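3'-5'-exonuclease (Saccharomyces cerevisiae, PDB 3E2V) is a TatD-family, metal-dependent nuclease that degrades DNA from the 3' end and probably also cuts double strands internally. Local coordinates at residues G18-D23 / D303-E308; V41-R46 / K354-P359; C92-F97 / E175-F180. All blocks are in the same frame, centred on the assembly; numbering follows the deposited sequence.

Interaction 1 (G18-D23 / D303-E308); sequences GLNLTD and DAPWCE. With MG (magnesium ion), chain E.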
loop_
_atom_site.group_PDB
_atom_site.type_symbol
_atom_site.label_atom_id
_atom_site.label_comp_id
_atom_site.label_asym_id
_atom_site.label_seq_id
_atom_site.Cartn_x
_atom_site.Cartn_y
_atom_site.Cartn_z
ATOM N N GLY A 18 0.409 4.175 -2.877
ATOM C CA GLY A 18 1.405 3.606 -1.975
ATOM C C GLY A 18 2.376 4.624 -1.434
ATOM O O GLY A 18 3.572 4.589 -1.748
ATOM N N LEU A 19 1.881 5.532 -0.607
ATOM C CA LEU A 19 2.742 6.529 -0.028
ATOM C C LEU A 19 2.996 6.220 1.456
ATOM O O LEU A 19 2.081 6.285 2.283
ATOM C CB LEU A 19 2.115 7.915 -0.216
ATOM C CG LEU A 19 2.849 9.105 0.423
ATOM C CD1 LEU A 19 4.312 9.144 0.002
ATOM C CD2 LEU A 19 2.188 10.401 0.027
ATOM N N ASN A 20 4.235 5.873 1.802
ATOM C CA ASN A 20 4.528 5.543 3.205
ATOM C C ASN A 20 4.928 6.797 3.960
ATOM O O ASN A 20 6.081 6.957 4.374
ATOM C CB ASN A 20 5.646 4.510 3.264
ATOM C CG ASN A 20 5.293 3.246 2.535
ATOM O OD1 ASN A 20 4.523 2.424 3.033
ATOM N ND2 ASN A 20 5.877 3.072 1.331
ATOM N N LEU A 21 3.974 7.713 4.100
ATOM C CA LEU A 21 4.276 9.050 4.604
ATOM C C LEU A 21 4.729 9.089 6.055
ATOM O O LEU A 21 5.417 10.035 6.458
ATOM C CB LEU A 21 3.071 9.955 4.383
ATOM C CG LEU A 21 3.408 11.448 4.452
ATOM C CD1 LEU A 21 4.343 11.886 3.317
ATOM C CD2 LEU A 21 2.126 12.270 4.440
ATOM N N THR A 22 4.381 8.073 6.835
ATOM C CA THR A 22 4.890 7.997 8.205
ATOM C C THR A 22 6.341 7.529 8.307
ATOM O O THR A 22 6.883 7.481 9.420
ATOM C CB THR A 22 4.054 7.052 9.071
ATOM O OG1 THR A 22 4.191 5.702 8.583
ATOM C CG2 THR A 22 2.596 7.463 9.067
ATOM N N ASP A 23 6.974 7.152 7.189
ATOM C CA ASP A 23 8.321 6.621 7.274
ATOM C C ASP A 23 9.280 7.635 7.895
ATOM O O ASP A 23 9.199 8.817 7.578
ATOM C CB ASP A 23 8.838 6.201 5.912
ATOM C CG ASP A 23 10.113 5.419 6.040
ATOM O OD1 ASP A 23 10.035 4.193 6.219
ATOM O OD2 ASP A 23 11.182 6.045 6.044
ATOM N N ASP A 303 5.528 3.665 -3.658
ATOM C CA ASP A 303 6.079 3.024 -2.441
ATOM C C ASP A 303 7.114 3.917 -1.760
ATOM O O ASP A 303 7.924 3.427 -0.954
ATOM C CB ASP A 303 6.642 1.616 -2.722
ATOM C CG ASP A 303 6.575 0.722 -1.506
ATOM O OD1 ASP A 303 5.567 0.806 -0.759
ATOM O OD2 ASP A 303 7.525 -0.070 -1.297
ATOM N N ALA A 304 7.062 5.220 -2.051
ATOM C CA ALA A 304 8.038 6.150 -1.446
ATOM C C ALA A 304 8.049 5.958 0.088
ATOM O O ALA A 304 6.989 5.797 0.711
ATOM C CB ALA A 304 7.697 7.549 -1.808
ATOM N N PRO A 305 9.228 5.964 0.718
ATOM C CA PRO A 305 10.538 6.340 0.186
ATOM C C PRO A 305 11.310 5.235 -0.528
ATOM O O PRO A 305 12.470 5.454 -0.895
ATOM C CB PRO A 305 11.298 6.737 1.449
ATOM C CG PRO A 305 10.810 5.729 2.457
ATOM C CD PRO A 305 9.305 5.587 2.151
ATOM N N TRP A 306 10.698 4.065 -0.683
ATOM C CA TRP A 306 11.316 2.907 -1.331
ATOM C C TRP A 306 11.093 2.927 -2.835
ATOM O O TRP A 306 10.387 3.796 -3.364
ATOM C CB TRP A 306 10.698 1.626 -0.753
ATOM C CG TRP A 306 10.573 1.692 0.743
ATOM C CD1 TRP A 306 9.414 1.728 1.479
ATOM C CD2 TRP A 306 11.646 1.755 1.680
ATOM N NE1 TRP A 306 9.708 1.802 2.817
ATOM C CE2 TRP A 306 11.070 1.821 2.973
ATOM C CE3 TRP A 306 13.045 1.754 1.558
ATOM C CZ2 TRP A 306 11.847 1.894 4.140
ATOM C CZ3 TRP A 306 13.820 1.822 2.721
ATOM C CH2 TRP A 306 13.213 1.890 3.993
ATOM N N CYS A 307 11.741 1.985 -3.522
ATOM C CA CYS A 307 11.451 1.692 -4.929
ATOM C C CYS A 307 11.823 2.787 -5.923
ATOM O O CYS A 307 11.177 2.946 -6.970
ATOM C CB CYS A 307 9.996 1.248 -5.099
ATOM S SG CYS A 307 9.592 -0.260 -4.154
ATOM N N GLU A 308 12.902 3.514 -5.618
ATOM C CA GLU A 308 13.472 4.456 -6.597
ATOM C C GLU A 308 13.786 3.704 -7.887
ATOM O O GLU A 308 14.327 2.608 -7.846
ATOM C CB GLU A 308 14.753 5.081 -6.040
ATOM C CG GLU A 308 15.354 6.159 -6.917
ATOM C CD GLU A 308 16.710 6.654 -6.417
ATOM O OE1 GLU A 308 17.250 6.092 -5.427
ATOM O OE2 GLU A 308 17.257 7.598 -7.042
HETATM MG MG MG E . 4.875 -0.992 0.402
HETATM O O HOH W 1 3.737 0.188 1.647
HETATM O O HOH W 2 8.125 2.662 5.075
HETATM O O HOH W 3 6.424 -0.605 1.706
HETATM O O HOH W 4 6.084 -2.328 -0.489
HETATM O O HOH W 5 4.319 -3.146 1.704
#

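Interaction 2 (V41-R46 / K354-P359); sequences VKLLER and KGRNEP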
loop_
_atom_site.group_PDB
_atom_site.type_symbol
_atom_site.label_atom_id
_atom_site.label_comp_id
_atom_site.label_asym_id
_atom_site.label_seq_id
_atom_site.Cartn_x
_atom_site.Cartn_y
_atom_site.Cartn_z
ATOM N N VAL A 41 5.733 18.505 4.210
ATOM C CA VAL A 41 4.876 19.489 3.540
ATOM C C VAL A 41 5.502 19.912 2.197
ATOM O O VAL A 41 4.819 19.902 1.171
ATOM C CB VAL A 41 4.464 20.675 4.466
ATOM C CG1 VAL A 41 3.773 21.761 3.669
ATOM C CG2 VAL A 41 3.537 20.174 5.566
ATOM N N LYS A 42 6.804 20.200 2.179
ATOM C CA LYS A 42 7.501 20.488 0.909
ATOM C C LYS A 42 7.488 19.292 -0.054
ATOM O O LYS A 42 7.366 19.459 -1.278
ATOM C CB LYS A 42 8.940 20.966 1.147
ATOM C CG LYS A 42 8.987 22.418 1.590
ATOM C CD LYS A 42 10.387 22.802 2.015
ATOM C CE LYS A 42 10.408 24.164 2.694
ATOM N NZ LYS A 42 10.664 25.246 1.715
ATOM N N LEU A 43 7.590 18.095 0.509
ATOM C CA LEU A 43 7.443 16.882 -0.257
ATOM C C LEU A 43 6.096 16.857 -0.983
ATOM O O LEU A 43 6.018 16.486 -2.163
ATOM C CB LEU A 43 7.550 15.669 0.668
ATOM C CG LEU A 43 7.373 14.316 0.002
ATOM C CD1 LEU A 43 8.518 13.397 0.343
ATOM C CD2 LEU A 43 6.016 13.725 0.338
ATOM N N LEU A 44 5.036 17.230 -0.274
ATOM C CA LEU A 44 3.707 17.232 -0.873
ATOM C C LEU A 44 3.581 18.324 -1.926
ATOM O O LEU A 44 2.921 18.112 -2.943
ATOM C CB LEU A 44 2.625 17.325 0.212
ATOM C CG LEU A 44 2.550 16.094 1.137
ATOM C CD1 LEU A 44 1.744 16.385 2.407
ATOM C CD2 LEU A 44 2.001 14.840 0.427
ATOM N N GLU A 45 4.219 19.463 -1.692
ATOM C CA GLU A 45 4.288 20.534 -2.693
ATOM C C GLU A 45 4.993 20.071 -3.973
ATOM O O GLU A 45 4.535 20.372 -5.088
ATOM C CB GLU A 45 4.947 21.788 -2.092
ATOM C CG GLU A 45 4.092 22.398 -0.984
ATOM C CD GLU A 45 4.755 23.528 -0.199
ATOM O OE1 GLU A 45 5.963 23.788 -0.379
ATOM O OE2 GLU A 45 4.032 24.160 0.604
ATOM N N ARG A 46 6.092 19.328 -3.834
ATOM C CA ARG A 46 6.795 18.764 -4.995
ATOM C C ARG A 46 5.880 17.813 -5.765
ATOM O O ARG A 46 5.826 17.851 -7.003
ATOM C CB ARG A 46 8.074 18.030 -4.593
ATOM C CG ARG A 46 9.175 18.958 -4.120
ATOM C CD ARG A 46 10.466 18.221 -3.930
ATOM N NE ARG A 46 10.523 17.335 -2.754
ATOM C CZ ARG A 46 10.796 17.746 -1.519
ATOM N NH1 ARG A 46 10.938 19.049 -1.245
ATOM N NH2 ARG A 46 10.875 16.853 -0.537
ATOM N N LYS A 354 18.946 12.462 -1.978
ATOM C CA LYS A 354 19.465 11.340 -2.766
ATOM C C LYS A 354 19.160 10.027 -2.053
ATOM O O LYS A 354 19.411 9.898 -0.851
ATOM C CB LYS A 354 20.977 11.482 -3.006
ATOM C CG LYS A 354 21.345 12.728 -3.807
ATOM C CD LYS A 354 22.839 12.814 -4.074
ATOM C CE LYS A 354 23.189 14.050 -4.910
ATOM N NZ LYS A 354 22.576 14.036 -6.279
ATOM N N GLY A 355 18.592 9.073 -2.789
ATOM C CA GLY A 355 18.262 7.768 -2.235
ATOM C C GLY A 355 16.891 7.654 -1.593
ATOM O O GLY A 355 16.469 6.549 -1.267
ATOM N N ARG A 356 16.199 8.776 -1.421
ATOM C CA ARG A 356 14.879 8.781 -0.785
ATOM C C ARG A 356 13.835 9.047 -1.865
ATOM O O ARG A 356 13.726 10.165 -2.393
ATOM C CB ARG A 356 14.787 9.848 0.319
ATOM C CG ARG A 356 13.459 9.851 1.084
ATOM C CD ARG A 356 13.399 10.995 2.084
ATOM N NE ARG A 356 13.149 12.277 1.416
ATOM C CZ ARG A 356 12.827 13.422 2.022
ATOM N NH1 ARG A 356 12.707 13.498 3.350
ATOM N NH2 ARG A 356 12.617 14.516 1.282
ATOM N N ASN A 357 13.058 8.016 -2.197
ATOM C CA ASN A 357 12.040 8.192 -3.231
ATOM C C ASN A 357 10.889 9.069 -2.733
ATOM O O ASN A 357 10.697 9.226 -1.523
ATOM C CB ASN A 357 11.554 6.829 -3.731
ATOM C CG ASN A 357 10.856 6.915 -5.067
ATOM O OD1 ASN A 357 11.006 7.897 -5.810
ATOM N ND2 ASN A 357 10.065 5.893 -5.373
ATOM N N GLU A 358 10.142 9.669 -3.665
ATOM C CA GLU A 358 9.046 10.560 -3.315
ATOM C C GLU A 358 7.832 10.353 -4.208
ATOM O O GLU A 358 7.978 9.875 -5.341
ATOM C CB GLU A 358 9.474 12.025 -3.431
ATOM C CG GLU A 358 10.642 12.415 -2.540
ATOM C CD GLU A 358 10.791 13.925 -2.395
ATOM O OE1 GLU A 358 10.011 14.671 -3.019
ATOM O OE2 GLU A 358 11.717 14.370 -1.673
ATOM N N PRO A 359 6.642 10.747 -3.720
ATOM C CA PRO A 359 5.442 10.653 -4.576
ATOM C C PRO A 359 5.522 11.490 -5.863
ATOM O O PRO A 359 4.819 11.173 -6.841
ATOM C CB PRO A 359 4.303 11.136 -3.656
ATOM C CG PRO A 359 4.992 11.924 -2.564
ATOM C CD PRO A 359 6.325 11.243 -2.361
HETATM O O HOH W 6 7.314 14.501 -3.721
#

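Interaction 3 (C92-F97 / E175-F180); sequences CCVNEF and EMQKVF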
loop_
_atom_site.group_PDB
_atom_site.type_symbol
_atom_site.label_atom_id
_atom_site.label_comp_id
_atom_site.label_asym_id
_atom_site.label_seq_id
_atom_site.Cartn_x
_atom_site.Cartn_y
_atom_site.Cartn_z
ATOM N N CYS A 92 4.302 -8.142 8.819
ATOM C CA CYS A 92 5.476 -7.711 9.631
ATOM C C CYS A 92 5.157 -7.699 11.103
ATOM O O CYS A 92 6.031 -7.863 11.956
ATOM C CB CYS A 92 5.904 -6.248 9.315
ATOM S SG CYS A 92 4.619 -4.925 9.643
ATOM N N CYS A 93 3.896 -7.425 11.406
ATOM C CA CYS A 93 3.562 -6.817 12.674
ATOM C C CYS A 93 2.464 -7.552 13.406
ATOM O O CYS A 93 1.963 -7.063 14.428
ATOM C CB CYS A 93 3.177 -5.360 12.412
ATOM S SG CYS A 93 4.576 -4.379 11.662
ATOM N N VAL A 94 2.100 -8.735 12.901
ATOM C CA VAL A 94 0.984 -9.473 13.506
ATOM C C VAL A 94 1.267 -9.942 14.926
ATOM O O VAL A 94 0.340 -10.297 15.652
ATOM C CB VAL A 94 0.477 -10.642 12.614
ATOM C CG1 VAL A 94 -0.230 -10.104 11.365
ATOM C CG2 VAL A 94 1.611 -11.595 12.252
ATOM N N ASN A 95 2.535 -9.940 15.335
ATOM C CA ASN A 95 2.839 -10.309 16.721
ATOM C C ASN A 95 2.174 -9.365 17.720
ATOM O O ASN A 95 1.997 -9.724 18.885
ATOM C CB ASN A 95 4.350 -10.345 16.986
ATOM C CG ASN A 95 5.036 -11.553 16.375
ATOM O OD1 ASN A 95 4.394 -12.414 15.788
ATOM N ND2 ASN A 95 6.363 -11.624 16.539
ATOM N N GLU A 96 1.812 -8.165 17.280
ATOM C CA GLU A 96 1.131 -7.238 18.190
ATOM C C GLU A 96 -0.252 -7.742 18.628
ATOM O O GLU A 96 -0.774 -7.288 19.640
ATOM C CB GLU A 96 1.072 -5.824 17.649
ATOM C CG GLU A 96 0.090 -5.598 16.569
ATOM C CD GLU A 96 -0.264 -4.129 16.446
ATOM O OE1 GLU A 96 -0.684 -3.726 15.366
ATOM O OE2 GLU A 96 -0.113 -3.366 17.425
ATOM N N PHE A 97 -0.842 -8.667 17.870
ATOM C CA PHE A 97 -2.083 -9.312 18.312
ATOM C C PHE A 97 -1.847 -10.247 19.486
ATOM O O PHE A 97 -2.801 -10.603 20.178
ATOM C CB PHE A 97 -2.724 -10.120 17.189
ATOM C CG PHE A 97 -3.348 -9.269 16.112
ATOM C CD1 PHE A 97 -4.488 -8.515 16.359
ATOM C CD2 PHE A 97 -2.783 -9.228 14.844
ATOM C CE1 PHE A 97 -5.067 -7.730 15.365
ATOM C CE2 PHE A 97 -3.354 -8.468 13.832
ATOM C CZ PHE A 97 -4.491 -7.706 14.083
ATOM N N GLU A 175 2.363 -19.280 10.520
ATOM C CA GLU A 175 1.071 -19.560 11.146
ATOM C C GLU A 175 0.441 -18.266 11.692
ATOM O O GLU A 175 -0.778 -18.024 11.550
ATOM C CB GLU A 175 1.243 -20.586 12.274
ATOM C CG GLU A 175 1.692 -22.001 11.841
ATOM C CD GLU A 175 3.129 -22.085 11.295
ATOM O OE1 GLU A 175 4.039 -21.350 11.752
ATOM O OE2 GLU A 175 3.358 -22.913 10.385
ATOM N N MET A 176 1.260 -17.414 12.306
ATOM C CA MET A 176 0.742 -16.141 12.823
ATOM C C MET A 176 0.281 -15.239 11.677
ATOM O O MET A 176 -0.748 -14.556 11.786
ATOM C CB MET A 176 1.788 -15.434 13.666
ATOM C CG MET A 176 1.958 -16.013 15.088
ATOM S SD MET A 176 0.606 -15.629 16.265
ATOM C CE MET A 176 0.719 -13.839 16.335
ATOM N N GLN A 177 1.025 -15.246 10.572
ATOM C CA GLN A 177 0.619 -14.453 9.409
ATOM C C GLN A 177 -0.723 -14.927 8.871
ATOM O O GLN A 177 -1.625 -14.125 8.604
ATOM C CB GLN A 177 1.671 -14.514 8.305
ATOM C CG GLN A 177 2.979 -13.803 8.647
ATOM C CD GLN A 177 3.895 -13.678 7.441
ATOM O OE1 GLN A 177 3.432 -13.690 6.287
ATOM N NE2 GLN A 177 5.191 -13.532 7.698
ATOM N N LYS A 178 -0.856 -16.232 8.671
ATOM C CA LYS A 178 -2.077 -16.762 8.056
ATOM C C LYS A 178 -3.281 -16.506 8.956
ATOM O O LYS A 178 -4.344 -16.076 8.484
ATOM C CB LYS A 178 -1.925 -18.260 7.769
ATOM C CG LYS A 178 -1.003 -18.540 6.588
ATOM C CD LYS A 178 -0.613 -20.026 6.530
ATOM C CE LYS A 178 -1.719 -20.901 6.006
ATOM N NZ LYS A 178 -1.310 -22.342 6.201
ATOM N N VAL A 179 -3.135 -16.779 10.251
ATOM C CA VAL A 179 -4.278 -16.611 11.156
ATOM C C VAL A 179 -4.764 -15.156 11.215
ATOM O O VAL A 179 -5.968 -14.895 11.121
ATOM C CB VAL A 179 -3.982 -17.126 12.577
ATOM C CG1 VAL A 179 -5.154 -16.833 13.494
ATOM C CG2 VAL A 179 -3.735 -18.623 12.542
ATOM N N PHE A 180 -3.835 -14.215 11.367
ATOM C CA PHE A 180 -4.236 -12.818 11.539
ATOM C C PHE A 180 -4.544 -12.077 10.242
ATOM O O PHE A 180 -5.264 -11.095 10.267
ATOM C CB PHE A 180 -3.290 -12.101 12.508
ATOM C CG PHE A 180 -3.470 -12.579 13.909
ATOM C CD1 PHE A 180 -4.612 -12.215 14.617
ATOM C CD2 PHE A 180 -2.581 -13.488 14.473
ATOM C CE1 PHE A 180 -4.836 -12.707 15.917
ATOM C CE2 PHE A 180 -2.802 -13.999 15.763
ATOM C CZ PHE A 180 -3.923 -13.620 16.473
#

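Interaction 1 (G18-D23 / D303-E308)
Asn20 and Asp303 meet at the metal end of the TIM barrel, where the chain leaving the first strand lies beside the chain leaving the last. Backbone bonds begin the closure: Asp303 N reaches Gly18 O weakly, and Asn20 N gives a sounder bond to Ala304 O (3.0 Å). With its CG beside the backbone N (chi1 -59°), Asn20 brings its amide to that same oxygen, so Ala304 O takes both Asn20 N and Asn20 ND2. Asn20 ND2 also points almost straight (164°) at Asp303 OD1, 3.1 Å away, meeting the carboxylate from above its plane. An asparagine suits this second-shell place because it offers N-H to a metal ligand while its carbonyl accepts from Thr58. Apolar contact is slight, Leu19 CD1 approaching Ala304 CB at 4.2 Å. The carboxylate of Asp23 makes van der Waals contact with CG of Pro305, which follows a cis peptide bond. Farther out, a water bridges Asp23 OD1 to Trp306 NE1, while Asp23 OD2 accepts from Met25 N. The magnesium ion is bound by Asp303 OD1 at 2.2 Å, by His253 and by waters, one of which donates to Asn20 OD1 at 2.7 Å.

Interaction 2 (V41-R46 / K354-P359)
A buried salt-bridge network of Arg46, Glu358 and Arg356 ties helix 40-49 to the loop before helix 362-373. Arg46 takes the carboxylate of Glu358 side-on, one nitrogen to each oxygen. Arg46 NE points nearly straight (176°) at Glu358 OE1, 2.7 Å away, on the syn lone pair and in the guanidinium plane; Arg46 NH2 reaches Glu358 OE2 at 2.9 Å less directly, with the two flat groups turned 42° apart. A bend at chi3 (-73°) folds the arginine back over its own helix, laying one guanidinium face near Leu43 CA and Lys42 O. Glu358 OE2 also accepts from Arg356 NH2 at 3.1 Å, on its anti side. Arg46 NH2 and Arg356 NH2 therefore lie 3.4 Å apart, their charges probably balanced by Glu358 and by Asp39, which pairs with both. A glutamine at Glu358 would probably leave the two neighbouring guanidinium groups with Asp39 alone to offset their charge. Glu358 OE1 has a further partner in a water that also donates to Leu43 O. Leucine suits the apolar flank: Leu43 CD1 lies 3.7 Å from the aliphatic Glu358 CG, and Leu43 CD2 meets Pro359 CG at 3.6 Å, the leucine and proline side chains crossing at about a right angle. Phe26 also touches Leu43, while Met352 of strand 351-353 packs on both Arg46 and Glu358, so that helix 40-49 is joined to this short strand as well as to the loop running from it to helix 362-373.

Interaction 3 (C92-F97 / E175-F180)
The carbonyl oxygen of Val94 accepts the backbone N-H of Phe97 (Val94 O to Phe97 N 3.0 Å), within a 3-10 segment, and is also approached by Met176 CE at 3.6 Å. Met176 bends at chi2 (-74°) and chi3 to bring that methyl group there and near Asn95 OD1; Asn95 uses its ND2 on Asn120. The two segments share no hydrogen bond, and their contact is mainly apolar. Val94, branched at CB, packs beside helix 174-187 with both methyls: Val94 CG1 rests on Phe180 CB (3.8 Å) and Val94 CG2 lies by Met176 CB (4.1 Å). Phe97 and Phe180 lie nearly parallel, their planes 8° apart and their centroids 4.6 Å apart, displaced along their planes until little of one ring covers the other. That offset puts Phe97 CB over the Phe180 face, 3.7 Å from the ring centroid, as a CH-pi contact. Phenylalanine suits this place because the flat Phe180 ring offers a second face to Val179 CG1, with Met176 SD in its plane at the edge. Leu138 and Leu141 of helix 132-149 also touch Phe97. The contact packs the loop after strand 82-87 on the helix following the neighbouring strand 156-165, an arrangement that fits the alternating strands and helices of a TIM barrel.

In the fold
Along the chain the segments run 18-23, 41-46, 92-97, 175-180, 303-308, 354-359, so interactions 1 and 2 interlock while interaction 3 is nested inside both. Interactions 1 and 2 are neighbours, their centres about 9 Å apart, and they touch directly: Asn357 ND2 probably hydrogen-bonds Trp306 O, and its backbone pairs with Pro305. Interaction 1 joins the chain after strand 14-16 to that after strand 298-300, the first and last of the eight-stranded parallel sheet, consistent with barrel closure beside the magnesium site. Interactions 2 and 3 lie on opposite sides of the chain's centre, their centres about 32 Å apart; those of 1 and 3 are about 23 Å apart. Interaction 3 packs elements attached to middle strands.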